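Local coordinates for protein beta-N-acetylglucosaminidase Nag2 (Vibrio harveyi, PDB 6EZR) that probably hydrolyses terminal non-reducing N-acetyl-D-hexosamine residues of N-acetyl-beta-D-hexosaminides, as a glycosidase of the glycosyl hydrolase 20 family, at residues A[162-167]-A[196-201]. Numbering follows the deposited sequence.
Sequences AGVAIY and GKIIFK
Two neighbouring parallel strands of a beta-alpha-beta unit, 164-166 and 198-201, meet here in the non-catalytic domain 2 of the family 20 enzyme. Their axes approach to 4.6 Å, and Val164, Ala165 and Ile166 pair with Ile198, Ile199 and Phe200. The backbone bonds switch from strand to strand: Ile198 N donates to Gly163 O, Ala165 N to Ile198 O (2.7 Å), Phe200 N to Ala165 O and Tyr167 N to Phe200 O. Ahead of the regular pairing, Lys197 N bonds to Ala162 O (2.9 Å) from above the carbonyl plane. Beside it the CA atoms of Gly163 and Gly196, which have no side chains, lie 3.8 Å apart, nearer than those of the paired strand residues.

Val164, Ile198, Ile166 and Phe200 share one face of the sheet. Val164 CG2, anti to its backbone N, reaches the edge of the Phe200 ring, 3.4 Å from CE1. Ala165 O also lies at this edge, in the ring plane, while accepting the Phe200 amide. On the other face, Ala165 CB packs against Ile199 CG1 at 4.2 Å. The Tyr167 ring runs back along this side, with Ile199 CG2 at its edge, 3.7 Å from Tyr167 CE2.

Lys197 runs its aliphatic chain past Ala162 CB, and its NZ forms a salt bridge with Glu218. Helix 172-186, the crossover between the strands, touches Val164, Ile166 and Phe200 through Lys175, while Phe230 and Cys234 of helix 227-240 also pack on Phe200. Strand 198-202 lies between 164-166 and the parallel strand 220-224, whose Ile220 and Ile222 bond to the Ile199 backbone.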
ATOM      1  N   ALA A 162     -25.573  11.121 -29.496  1.00 62.55           N
ATOM      2  CA  ALA A 162     -24.726  12.310 -29.663  1.00 60.12           C
ATOM      3  C   ALA A 162     -23.488  12.060 -30.524  1.00 56.16           C
ATOM      4  O   ALA A 162     -23.124  12.894 -31.347  1.00 54.67           O
ATOM      5  CB  ALA A 162     -24.301  12.836 -28.303  1.00 59.65           C
ATOM      6  N   GLY A 163     -22.848  10.915 -30.309  1.00 53.72           N
ATOM      7  CA  GLY A 163     -21.699  10.493 -31.101  1.00 53.09           C
ATOM      8  C   GLY A 163     -20.391  11.025 -30.551  1.00 53.82           C
ATOM      9  O   GLY A 163     -20.334  12.149 -30.046  1.00 54.18           O
ATOM     10  N   VAL A 164     -19.339  10.220 -30.657  1.00 54.23           N
ATOM     11  CA  VAL A 164     -17.996  10.624 -30.219  1.00 54.87           C
ATOM     12  C   VAL A 164     -17.037  10.495 -31.406  1.00 54.05           C
ATOM     13  O   VAL A 164     -16.902   9.422 -31.993  1.00 53.47           O
ATOM     14  CB  VAL A 164     -17.514   9.877 -28.940  1.00 56.61           C
ATOM     15  CG1 VAL A 164     -17.778   8.385 -29.009  1.00 58.56           C
ATOM     16  CG2 VAL A 164     -16.036  10.143 -28.648  1.00 56.49           C
ATOM     17  N   ALA A 165     -16.397  11.610 -31.754  1.00 54.26           N
ATOM     18  CA  ALA A 165     -15.516  11.719 -32.919  1.00 52.37           C
ATOM     19  C   ALA A 165     -14.066  11.780 -32.473  1.00 51.96           C
ATOM     20  O   ALA A 165     -13.758  12.369 -31.440  1.00 55.20           O
ATOM     21  CB  ALA A 165     -15.860  12.964 -33.717  1.00 53.21           C
ATOM     22  N   ILE A 166     -13.178  11.195 -33.269  1.00 50.50           N
ATOM     23  CA  ILE A 166     -11.763  11.087 -32.914  1.00 51.83           C
ATOM     24  C   ILE A 166     -10.896  11.381 -34.149  1.00 53.16           C
ATOM     25  O   ILE A 166     -10.947  10.668 -35.162  1.00 51.88           O
ATOM     26  CB  ILE A 166     -11.444   9.718 -32.230  1.00 52.02           C
ATOM     27  CG1 ILE A 166      -9.938   9.511 -32.040  1.00 52.37           C
ATOM     28  CG2 ILE A 166     -12.058   8.549 -32.991  1.00 51.28           C
ATOM     29  CD1 ILE A 166      -9.608   8.448 -31.008  1.00 53.32           C
ATOM     30  N   TYR A 167     -10.117  12.457 -34.047  1.00 51.66           N
ATOM     31  CA  TYR A 167      -9.257  12.920 -35.133  1.00 51.37           C
ATOM     32  C   TYR A 167      -7.771  12.753 -34.826  1.00 50.99           C
ATOM     33  O   TYR A 167      -6.935  13.431 -35.416  1.00 53.44           O
ATOM     34  CB  TYR A 167      -9.594  14.374 -35.461  1.00 50.92           C
ATOM     35  CG  TYR A 167     -11.073  14.572 -35.709  1.00 52.22           C
ATOM     36  CD1 TYR A 167     -11.729  13.851 -36.707  1.00 52.98           C
ATOM     37  CD2 TYR A 167     -11.827  15.455 -34.937  1.00 51.80           C
ATOM     38  CE1 TYR A 167     -13.087  14.013 -36.936  1.00 53.44           C
ATOM     39  CE2 TYR A 167     -13.182  15.625 -35.166  1.00 51.90           C
ATOM     40  CZ  TYR A 167     -13.804  14.903 -36.163  1.00 51.87           C
ATOM     41  OH  TYR A 167     -15.142  15.070 -36.388  1.00 54.20           O
ATOM     42  N   GLY A 196     -19.838  13.167 -34.775  1.00 61.21           N
ATOM     43  CA  GLY A 196     -20.274  13.205 -33.376  1.00 58.02           C
ATOM     44  C   GLY A 196     -20.181  14.572 -32.720  1.00 55.05           C
ATOM     45  O   GLY A 196     -19.430  15.437 -33.161  1.00 53.83           O
ATOM     46  N   LYS A 197     -20.952  14.747 -31.650  1.00 55.55           N
ATOM     47  CA  LYS A 197     -20.996  15.992 -30.877  1.00 55.74           C
ATOM     48  C   LYS A 197     -19.890  16.084 -29.821  1.00 52.64           C
ATOM     49  O   LYS A 197     -19.609  17.172 -29.330  1.00 53.47           O
ATOM     50  CB  LYS A 197     -22.353  16.141 -30.194  1.00 58.73           C
ATOM     51  CG  LYS A 197     -23.513  16.366 -31.146  1.00 60.15           C
ATOM     52  CD  LYS A 197     -24.840  16.123 -30.448  1.00 63.63           C
ATOM     53  CE  LYS A 197     -26.026  16.581 -31.286  1.00 65.96           C
ATOM     54  NZ  LYS A 197     -26.325  18.024 -31.069  1.00 67.70           N
ATOM     55  N   ILE A 198     -19.287  14.949 -29.469  1.00 49.87           N
ATOM     56  CA  ILE A 198     -18.147  14.906 -28.543  1.00 48.19           C
ATOM     57  C   ILE A 198     -16.870  14.615 -29.349  1.00 48.18           C
ATOM     58  O   ILE A 198     -16.755  13.575 -29.990  1.00 45.67           O
ATOM     59  CB  ILE A 198     -18.373  13.883 -27.403  1.00 46.93           C
ATOM     60  CG1 ILE A 198     -19.628  14.265 -26.603  1.00 47.98           C
ATOM     61  CG2 ILE A 198     -17.176  13.844 -26.459  1.00 46.99           C
ATOM     62  CD1 ILE A 198     -20.247  13.131 -25.817  1.00 48.51           C
ATOM     63  N   ILE A 199     -15.909  15.537 -29.291  1.00 48.03           N
ATOM     64  CA  ILE A 199     -14.787  15.573 -30.236  1.00 48.09           C
ATOM     65  C   ILE A 199     -13.451  15.414 -29.522  1.00 48.07           C
ATOM     66  O   ILE A 199     -13.196  16.080 -28.524  1.00 51.50           O
ATOM     67  CB  ILE A 199     -14.826  16.890 -31.049  1.00 47.88           C
ATOM     68  CG1 ILE A 199     -15.975  16.829 -32.059  1.00 50.62           C
ATOM     69  CG2 ILE A 199     -13.526  17.154 -31.802  1.00 47.22           C
ATOM     70  CD1 ILE A 199     -16.498  18.179 -32.486  1.00 51.36           C
ATOM     71  N   PHE A 200     -12.607  14.533 -30.061  1.00 48.43           N
ATOM     72  CA  PHE A 200     -11.227  14.352 -29.611  1.00 49.00           C
ATOM     73  C   PHE A 200     -10.284  14.868 -30.699  1.00 50.66           C
ATOM     74  O   PHE A 200     -10.265  14.344 -31.811  1.00 51.28           O
ATOM     75  CB  PHE A 200     -10.944  12.877 -29.319  1.00 48.46           C
ATOM     76  CG  PHE A 200     -11.569  12.377 -28.047  1.00 49.07           C
ATOM     77  CD1 PHE A 200     -12.920  12.041 -27.999  1.00 48.97           C
ATOM     78  CD2 PHE A 200     -10.806  12.235 -26.893  1.00 48.69           C
ATOM     79  CE1 PHE A 200     -13.496  11.580 -26.816  1.00 50.69           C
ATOM     80  CE2 PHE A 200     -11.377  11.773 -25.715  1.00 49.24           C
ATOM     81  CZ  PHE A 200     -12.724  11.441 -25.675  1.00 48.14           C
ATOM     82  N   LYS A 201      -9.504  15.892 -30.364  1.00 53.18           N
ATOM     83  CA  LYS A 201      -8.664  16.603 -31.328  1.00 54.83           C
ATOM     84  C   LYS A 201      -7.228  16.701 -30.826  1.00 53.54           C
ATOM     85  O   LYS A 201      -6.996  16.954 -29.654  1.00 54.28           O
ATOM     86  CB  LYS A 201      -9.232  18.009 -31.555  1.00 56.74           C
ATOM     87  CG  LYS A 201      -8.398  18.886 -32.476  1.00 61.09           C
ATOM     88  CD  LYS A 201      -8.885  20.319 -32.498  1.00 64.81           C
ATOM     89  CE  LYS A 201      -7.957  21.187 -33.333  1.00 66.78           C
ATOM     90  NZ  LYS A 201      -8.315  22.624 -33.198  1.00 70.48           N
TER